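Local coordinates for protein phosphohistidine phosphatase SixA (Escherichia coli, PDB 1UJC) that removes the phosphoryl group from phosphohistidine in the HPt domain of the ArcB sensor, which works in a multistep His-Asp phosphorelay, at residues G86-S89 with A90-A94; V105-L109 with P110-Y114; G113-V116 with A117-P121. All blocks are in the same frame, centred on the assembly; numbering follows the deposited sequence.

The three contacts follow the chain through one alpha-beta-alpha unit of the histidine phosphatase fold: contact 1 in helix 85-98, contact 2 where strand 102-107 turns into helix 111-119, and contact 3 further along that second helix. Only contact 2 touches tungstate, through His-108 and Leu-109; Gly-113, shared by contacts 2 and 3, already has its CA about 10 Å from the nearest oxygen of the ion. The centres of contacts 2 and 3 are 10 Å apart. Contacts 1 and 3, with centres 11 Å apart, pack helix against helix, Val-88 CG1 lying 3.6 Å from Leu-115 CD1, whereas contacts 1 and 2 come no nearer than about 5 Å between nearest atoms.

Contact 1: residues G86-S89 with A90-A94; sequences GLVS and AYLQA
Val-88 and Leu-92 stand one helical turn apart in helix 85-98, an amphipathic alpha-helix of the histidine phosphatase fold that packs on helix 111-119. Val-88 CG1 and Leu-92 CD1 approach to 4.3 Å, a loose apolar contact along the buried side. The CG of Leu-92 is anti to its carbonyl carbon (chi1 -82°), and the branch therefore leans back over the preceding turn, where CG lies 3.7 Å from Val-88 O. Branched aliphatic residues suit this side: Val-88 also meets Leu-79 and Leu-115, and Leu-92 meets Leu-119.

Four backbone hydrogen bonds of the i to i+4 kind run beneath the side chains. The Leu-92 N to Val-88 O bond, 3.0 Å long, has an N-H...O angle of 162°. Tyr-91 N donates to Leu-87 O at 2.9 Å. The other two join Ala-90 N to Gly-86 O and Gln-93 N to Ser-89 O.

Tyr-91 touches the turn before it by CB alone, which sits 3.4 Å from Leu-87 O. With CG anti to the backbone N (chi1 -166°), its ring swings clear of that turn, and the hydroxyl is hydrogen-bonded to Glu-74. Gln-93 reaches away in the same manner on an extended chain, and its NE2 donates to the carbonyl oxygen of Glu-140. The long polar side chains thus tie the helix to other parts of the chain, while small Ser-89 fits where the helix meets Glu-118 and Leu-119. Ala-90, with a methyl group for its whole side chain, adds little bulk to the outer side; its CB rests 3.6 Å from Gly-86 O.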
loop_
_atom_site.group_PDB
_atom_site.type_symbol
_atom_site.label_atom_id
_atom_site.label_comp_id
_atom_site.label_asym_id
_atom_site.label_seq_id
_atom_site.Cartn_x
_atom_site.Cartn_y
_atom_site.Cartn_z
ATOM N N GLY A 86 -15.070 0.055 -0.029
ATOM C CA GLY A 86 -15.857 0.826 -0.973
ATOM C C GLY A 86 -15.413 2.275 -1.014
ATOM O O GLY A 86 -15.273 2.858 -2.089
ATOM N N LEU A 87 -15.193 2.852 0.163
ATOM C CA LEU A 87 -14.767 4.240 0.268
ATOM C C LEU A 87 -13.332 4.402 -0.229
ATOM O O LEU A 87 -12.981 5.426 -0.805
ATOM C CB LEU A 87 -14.886 4.723 1.718
ATOM C CG LEU A 87 -16.300 4.815 2.309
ATOM C CD1 LEU A 87 -16.219 5.217 3.780
ATOM C CD2 LEU A 87 -17.127 5.827 1.526
ATOM N N VAL A 88 -12.500 3.391 -0.005
ATOM C CA VAL A 88 -11.124 3.457 -0.475
ATOM C C VAL A 88 -11.172 3.471 -2.002
ATOM O O VAL A 88 -10.500 4.267 -2.658
ATOM C CB VAL A 88 -10.305 2.237 -0.002
ATOM C CG1 VAL A 88 -8.895 2.318 -0.560
ATOM C CG2 VAL A 88 -10.273 2.194 1.522
ATOM N N SER A 89 -11.986 2.579 -2.554
ATOM C CA SER A 89 -12.171 2.467 -3.996
ATOM C C SER A 89 -12.627 3.799 -4.599
ATOM O O SER A 89 -12.100 4.247 -5.622
ATOM C CB SER A 89 -13.213 1.384 -4.285
ATOM O OG SER A 89 -13.660 1.443 -5.622
ATOM N N ALA A 90 -13.609 4.427 -3.957
ATOM C CA ALA A 90 -14.139 5.704 -4.424
ATOM C C ALA A 90 -13.106 6.827 -4.312
ATOM O O ALA A 90 -13.048 7.717 -5.163
ATOM C CB ALA A 90 -15.392 6.066 -3.633
ATOM N N TYR A 91 -12.297 6.789 -3.259
ATOM C CA TYR A 91 -11.269 7.803 -3.053
ATOM C C TYR A 91 -10.279 7.688 -4.220
ATOM O O TYR A 91 -9.880 8.690 -4.816
ATOM C CB TYR A 91 -10.557 7.554 -1.714
ATOM C CG TYR A 91 -9.693 8.695 -1.201
ATOM C CD1 TYR A 91 -10.144 9.531 -0.177
ATOM C CD2 TYR A 91 -8.407 8.910 -1.704
ATOM C CE1 TYR A 91 -9.334 10.544 0.339
ATOM C CE2 TYR A 91 -7.591 9.922 -1.196
ATOM C CZ TYR A 91 -8.061 10.733 -0.174
ATOM O OH TYR A 91 -7.259 11.732 0.340
ATOM N N LEU A 92 -9.902 6.456 -4.552
ATOM C CA LEU A 92 -8.969 6.216 -5.646
ATOM C C LEU A 92 -9.545 6.642 -6.997
ATOM O O LEU A 92 -8.829 7.200 -7.829
ATOM C CB LEU A 92 -8.558 4.739 -5.681
ATOM C CG LEU A 92 -7.447 4.355 -4.698
ATOM C CD1 LEU A 92 -7.347 2.838 -4.561
ATOM C CD2 LEU A 92 -6.130 4.939 -5.183
ATOM N N GLN A 93 -10.835 6.391 -7.208
ATOM C CA GLN A 93 -11.479 6.774 -8.461
ATOM C C GLN A 93 -11.471 8.299 -8.565
ATOM O O GLN A 93 -11.276 8.854 -9.647
ATOM C CB GLN A 93 -12.917 6.229 -8.526
ATOM C CG GLN A 93 -13.732 6.741 -9.719
ATOM C CD GLN A 93 -15.004 5.943 -9.980
ATOM O OE1 GLN A 93 -15.668 5.476 -9.049
ATOM N NE2 GLN A 93 -15.358 5.798 -11.255
ATOM N N ALA A 94 -11.670 8.970 -7.432
ATOM C CA ALA A 94 -11.656 10.427 -7.395
ATOM C C ALA A 94 -10.303 10.918 -7.900
ATOM O O ALA A 94 -10.231 11.688 -8.855
ATOM C CB ALA A 94 -11.891 10.924 -5.980
#

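Contact 2: residues V105-L109 with P110-Y114; sequences VISHL and PLVGY. With WO4 (tungstate(VI)ion), chain C.
His-108 O receives the backbone N-H of Val-112 at 2.9 Å in the turn that carries strand 102-107 into helix 111-119. Two hydrogen bonds of another kind reach the tungstate. His-108 ND1 donates to O2 at 2.8 Å, at the edge of the imidazole and in its plane, and Leu-109 N to O1 at 3.0 Å, nearly straight at 171°. The ring's NE2 is bonded to Ser-51, which fixes how the imidazole is turned; Arg-7 and Arg-55 also bond the ion through NE, and His-8 lines the same pocket.

Apolar packing fills the inside of the turn. Val-112 holds CG1 anti to its carbonyl carbon (chi1 -65°), which points CG1 at Ser-107 CB, 3.7 Å away, and leaves CG2 3.9 Å from Leu-109 CD2. An alanine here would lose both methyls and is likely to leave a gap between Ser-107 CB and Leu-109 CD2, with the leucine freer to shift. Ser-107 OG, bonded to Leu-79 O, lies 3.6 Å from Leu-111 CD2. The cis peptide before Pro-110 bends the chain.

The helix 111-119 dipole, positive at its nearby N-terminal end, would probably add to this attraction for an oxyanion, consistent with tungstate mimicking phosphate.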
loop_
_atom_site.group_PDB
_atom_site.type_symbol
_atom_site.label_atom_id
_atom_site.label_comp_id
_atom_site.label_asym_id
_atom_site.label_seq_id
_atom_site.Cartn_x
_atom_site.Cartn_y
_atom_site.Cartn_z
ATOM N N VAL A 105 -0.426 2.999 -1.754
ATOM C CA VAL A 105 -1.342 2.769 -0.633
ATOM C C VAL A 105 -0.734 1.769 0.346
ATOM O O VAL A 105 -0.452 0.630 -0.018
ATOM C CB VAL A 105 -2.696 2.195 -1.129
ATOM C CG1 VAL A 105 -3.655 2.018 0.048
ATOM C CG2 VAL A 105 -3.299 3.111 -2.180
ATOM N N ILE A 106 -0.528 2.197 1.588
ATOM C CA ILE A 106 0.050 1.327 2.606
ATOM C C ILE A 106 -1.046 0.992 3.605
ATOM O O ILE A 106 -1.609 1.886 4.240
ATOM C CB ILE A 106 1.234 2.017 3.315
ATOM C CG1 ILE A 106 2.354 2.282 2.306
ATOM C CG2 ILE A 106 1.749 1.142 4.437
ATOM C CD1 ILE A 106 3.560 2.999 2.894
ATOM N N SER A 107 -1.345 -0.297 3.748
ATOM C CA SER A 107 -2.421 -0.719 4.634
ATOM C C SER A 107 -2.184 -2.037 5.367
ATOM O O SER A 107 -1.053 -2.380 5.707
ATOM C CB SER A 107 -3.720 -0.799 3.828
ATOM O OG SER A 107 -4.850 -0.964 4.662
ATOM N N HIS A 108 -3.269 -2.772 5.610
ATOM C CA HIS A 108 -3.185 -4.035 6.329
ATOM C C HIS A 108 -4.098 -5.105 5.754
ATOM O O HIS A 108 -4.920 -4.844 4.869
ATOM C CB HIS A 108 -3.609 -3.867 7.795
ATOM C CG HIS A 108 -3.221 -2.561 8.415
ATOM N ND1 HIS A 108 -2.434 -2.484 9.544
ATOM C CD2 HIS A 108 -3.558 -1.288 8.104
ATOM C CE1 HIS A 108 -2.303 -1.219 9.900
ATOM N NE2 HIS A 108 -2.975 -0.473 9.044
ATOM N N LEU A 109 -3.928 -6.318 6.271
ATOM C CA LEU A 109 -4.789 -7.432 5.904
ATOM C C LEU A 109 -5.977 -7.124 6.809
ATOM O O LEU A 109 -5.801 -6.563 7.888
ATOM C CB LEU A 109 -4.198 -8.773 6.342
ATOM C CG LEU A 109 -2.889 -9.326 5.779
ATOM C CD1 LEU A 109 -2.537 -10.595 6.545
ATOM C CD2 LEU A 109 -3.031 -9.610 4.301
ATOM N N PRO A 110 -7.194 -7.492 6.397
ATOM C CA PRO A 110 -7.515 -8.173 5.144
ATOM C C PRO A 110 -7.858 -7.171 4.045
ATOM O O PRO A 110 -8.092 -7.555 2.894
ATOM C CB PRO A 110 -8.712 -9.019 5.536
ATOM C CG PRO A 110 -9.469 -8.072 6.419
ATOM C CD PRO A 110 -8.378 -7.430 7.274
ATOM N N LEU A 111 -7.876 -5.892 4.411
ATOM C CA LEU A 111 -8.214 -4.821 3.478
ATOM C C LEU A 111 -7.452 -4.835 2.151
ATOM O O LEU A 111 -8.057 -4.704 1.091
ATOM C CB LEU A 111 -8.035 -3.458 4.156
ATOM C CG LEU A 111 -8.294 -2.208 3.303
ATOM C CD1 LEU A 111 -9.536 -2.388 2.457
ATOM C CD2 LEU A 111 -8.429 -1.000 4.217
ATOM N N VAL A 112 -6.135 -5.002 2.206
ATOM C CA VAL A 112 -5.328 -5.000 0.989
ATOM C C VAL A 112 -5.788 -6.042 -0.023
ATOM O O VAL A 112 -5.838 -5.768 -1.223
ATOM C CB VAL A 112 -3.829 -5.204 1.309
ATOM C CG1 VAL A 112 -3.310 -4.015 2.103
ATOM C CG2 VAL A 112 -3.627 -6.493 2.086
ATOM N N GLY A 113 -6.131 -7.231 0.461
ATOM C CA GLY A 113 -6.596 -8.277 -0.431
ATOM C C GLY A 113 -7.927 -7.917 -1.071
ATOM O O GLY A 113 -8.084 -8.011 -2.295
ATOM N N TYR A 114 -8.887 -7.499 -0.244
ATOM C CA TYR A 114 -10.216 -7.125 -0.723
ATOM C C TYR A 114 -10.164 -5.914 -1.648
ATOM O O TYR A 114 -10.951 -5.808 -2.590
ATOM C CB TYR A 114 -11.153 -6.800 0.447
ATOM C CG TYR A 114 -11.318 -7.908 1.455
ATOM C CD1 TYR A 114 -11.587 -9.216 1.053
ATOM C CD2 TYR A 114 -11.223 -7.645 2.821
ATOM C CE1 TYR A 114 -11.756 -10.236 1.991
ATOM C CE2 TYR A 114 -11.392 -8.655 3.763
ATOM C CZ TYR A 114 -11.659 -9.947 3.342
ATOM O OH TYR A 114 -11.853 -10.937 4.285
HETATM W W WO4 C . -1.461 -6.686 9.750
HETATM O O1 WO4 C . -1.526 -6.703 8.020
HETATM O O2 WO4 C . -1.844 -5.101 10.339
HETATM O O3 WO4 C . 0.051 -7.294 10.327
HETATM O O4 WO4 C . -2.686 -7.748 10.356
#

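Contact 3: residues G113-V116 with A117-P121; sequences GYLV and AELCP
From Gly-113 to Cys-120 the backbone completes the last turns of helix 111-119 with four i to i+4 hydrogen bonds. The bond from Ala-117 N to Gly-113 O is weak, at 3.4 Å. The one from Cys-120 N to Val-116 O measures 2.7 Å. Cys-120 is the first residue to depart from helical torsions, although its N-H still closes the final turn. Between these, Glu-118 N meets Tyr-114 O at 2.8 Å with an N-H...O angle of 167°.

The main side-chain contact is between Leu-115 and Leu-119, one turn apart, whose branches cross at a slant. Leu-115 CG lies 3.8 Å from Leu-119 CD1, and Leu-115 CD1 reaches the same methyl. Leu-115 holds CG anti to the backbone N (chi1 -177°) and then bends at chi2, which carries its end toward Leu-119. Leu-119 leans back the other way, its CG beside its own N and 3.0 Å from Leu-115 O, a tight spot. Both suit this buried side, which lies against Ile-5 of strand 2-7, with Leu-115 also on Val-88 of helix 85-98.

Val-116 and Cys-120 form a second, looser pair, CG1 to SG 4.4 Å. They meet strand 133-138 at Ala-134 and Val-136, a place suited to compact residues. The Cys-120 sulfur also lies 3.4 Å from Val-116 O. Glu-118 touches the turn before it only near the backbone, CB to Tyr-114 O; its chain, bent at chi2, carries the carboxylate away from that turn.

The chemistry is thus divided: aliphatic groups and a thiol meet the sheet, whereas Glu-118, though its side chain also brushes Val-85 and Ser-89 of helix 85-98, is an exposed residue, as is Tyr-114, so the helix can lie against the sheet without burying a charge.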
loop_
_atom_site.group_PDB
_atom_site.type_symbol
_atom_site.label_atom_id
_atom_site.label_comp_id
_atom_site.label_asym_id
_atom_site.label_seq_id
_atom_site.Cartn_x
_atom_site.Cartn_y
_atom_site.Cartn_z
ATOM N N GLY A 113 -6.131 -7.231 0.461
ATOM C CA GLY A 113 -6.596 -8.277 -0.431
ATOM C C GLY A 113 -7.927 -7.917 -1.071
ATOM O O GLY A 113 -8.084 -8.011 -2.295
ATOM N N TYR A 114 -8.887 -7.499 -0.244
ATOM C CA TYR A 114 -10.216 -7.125 -0.723
ATOM C C TYR A 114 -10.164 -5.914 -1.648
ATOM O O TYR A 114 -10.951 -5.808 -2.590
ATOM C CB TYR A 114 -11.153 -6.800 0.447
ATOM C CG TYR A 114 -11.318 -7.908 1.455
ATOM C CD1 TYR A 114 -11.587 -9.216 1.053
ATOM C CD2 TYR A 114 -11.223 -7.645 2.821
ATOM C CE1 TYR A 114 -11.756 -10.236 1.991
ATOM C CE2 TYR A 114 -11.392 -8.655 3.763
ATOM C CZ TYR A 114 -11.659 -9.947 3.342
ATOM O OH TYR A 114 -11.853 -10.937 4.285
ATOM N N LEU A 115 -9.242 -4.997 -1.369
ATOM C CA LEU A 115 -9.101 -3.797 -2.183
ATOM C C LEU A 115 -8.793 -4.149 -3.632
ATOM O O LEU A 115 -9.391 -3.584 -4.548
ATOM C CB LEU A 115 -7.997 -2.895 -1.622
ATOM C CG LEU A 115 -7.794 -1.558 -2.340
ATOM C CD1 LEU A 115 -9.101 -0.777 -2.382
ATOM C CD2 LEU A 115 -6.729 -0.758 -1.616
ATOM N N VAL A 116 -7.854 -5.071 -3.842
ATOM C CA VAL A 116 -7.503 -5.485 -5.196
ATOM C C VAL A 116 -8.715 -6.074 -5.914
ATOM O O VAL A 116 -8.974 -5.747 -7.070
ATOM C CB VAL A 116 -6.372 -6.542 -5.198
ATOM C CG1 VAL A 116 -6.153 -7.070 -6.614
ATOM C CG2 VAL A 116 -5.087 -5.930 -4.672
ATOM N N ALA A 117 -9.452 -6.945 -5.229
ATOM C CA ALA A 117 -10.636 -7.575 -5.818
ATOM C C ALA A 117 -11.688 -6.522 -6.136
ATOM O O ALA A 117 -12.250 -6.503 -7.230
ATOM C CB ALA A 117 -11.211 -8.618 -4.864
ATOM N N GLU A 118 -11.947 -5.647 -5.167
ATOM C CA GLU A 118 -12.920 -4.571 -5.327
ATOM C C GLU A 118 -12.587 -3.705 -6.541
ATOM O O GLU A 118 -13.474 -3.311 -7.292
ATOM C CB GLU A 118 -12.943 -3.707 -4.064
ATOM C CG GLU A 118 -13.723 -2.401 -4.161
ATOM C CD GLU A 118 -15.216 -2.606 -4.293
ATOM O OE1 GLU A 118 -15.703 -3.696 -3.932
ATOM O OE2 GLU A 118 -15.908 -1.663 -4.743
ATOM N N LEU A 119 -11.303 -3.413 -6.726
ATOM C CA LEU A 119 -10.862 -2.588 -7.846
ATOM C C LEU A 119 -10.797 -3.355 -9.164
ATOM O O LEU A 119 -11.054 -2.797 -10.235
ATOM C CB LEU A 119 -9.475 -2.005 -7.550
ATOM C CG LEU A 119 -9.306 -1.134 -6.305
ATOM C CD1 LEU A 119 -7.825 -0.892 -6.065
ATOM C CD2 LEU A 119 -10.044 0.182 -6.482
ATOM N N CYS A 120 -10.468 -4.640 -9.085
ATOM C CA CYS A 120 -10.312 -5.452 -10.287
ATOM C C CYS A 120 -11.322 -6.572 -10.494
ATOM O O CYS A 120 -11.321 -7.563 -9.770
ATOM C CB CYS A 120 -8.904 -6.049 -10.312
ATOM S SG CYS A 120 -7.596 -4.833 -10.066
ATOM N N PRO A 121 -12.196 -6.425 -11.499
ATOM C CA PRO A 121 -13.203 -7.447 -11.792
ATOM C C PRO A 121 -12.550 -8.789 -12.124
ATOM O O PRO A 121 -11.507 -8.832 -12.774
ATOM C CB PRO A 121 -13.940 -6.858 -12.992
ATOM C CG PRO A 121 -13.885 -5.389 -12.717
ATOM C CD PRO A 121 -12.447 -5.204 -12.285
#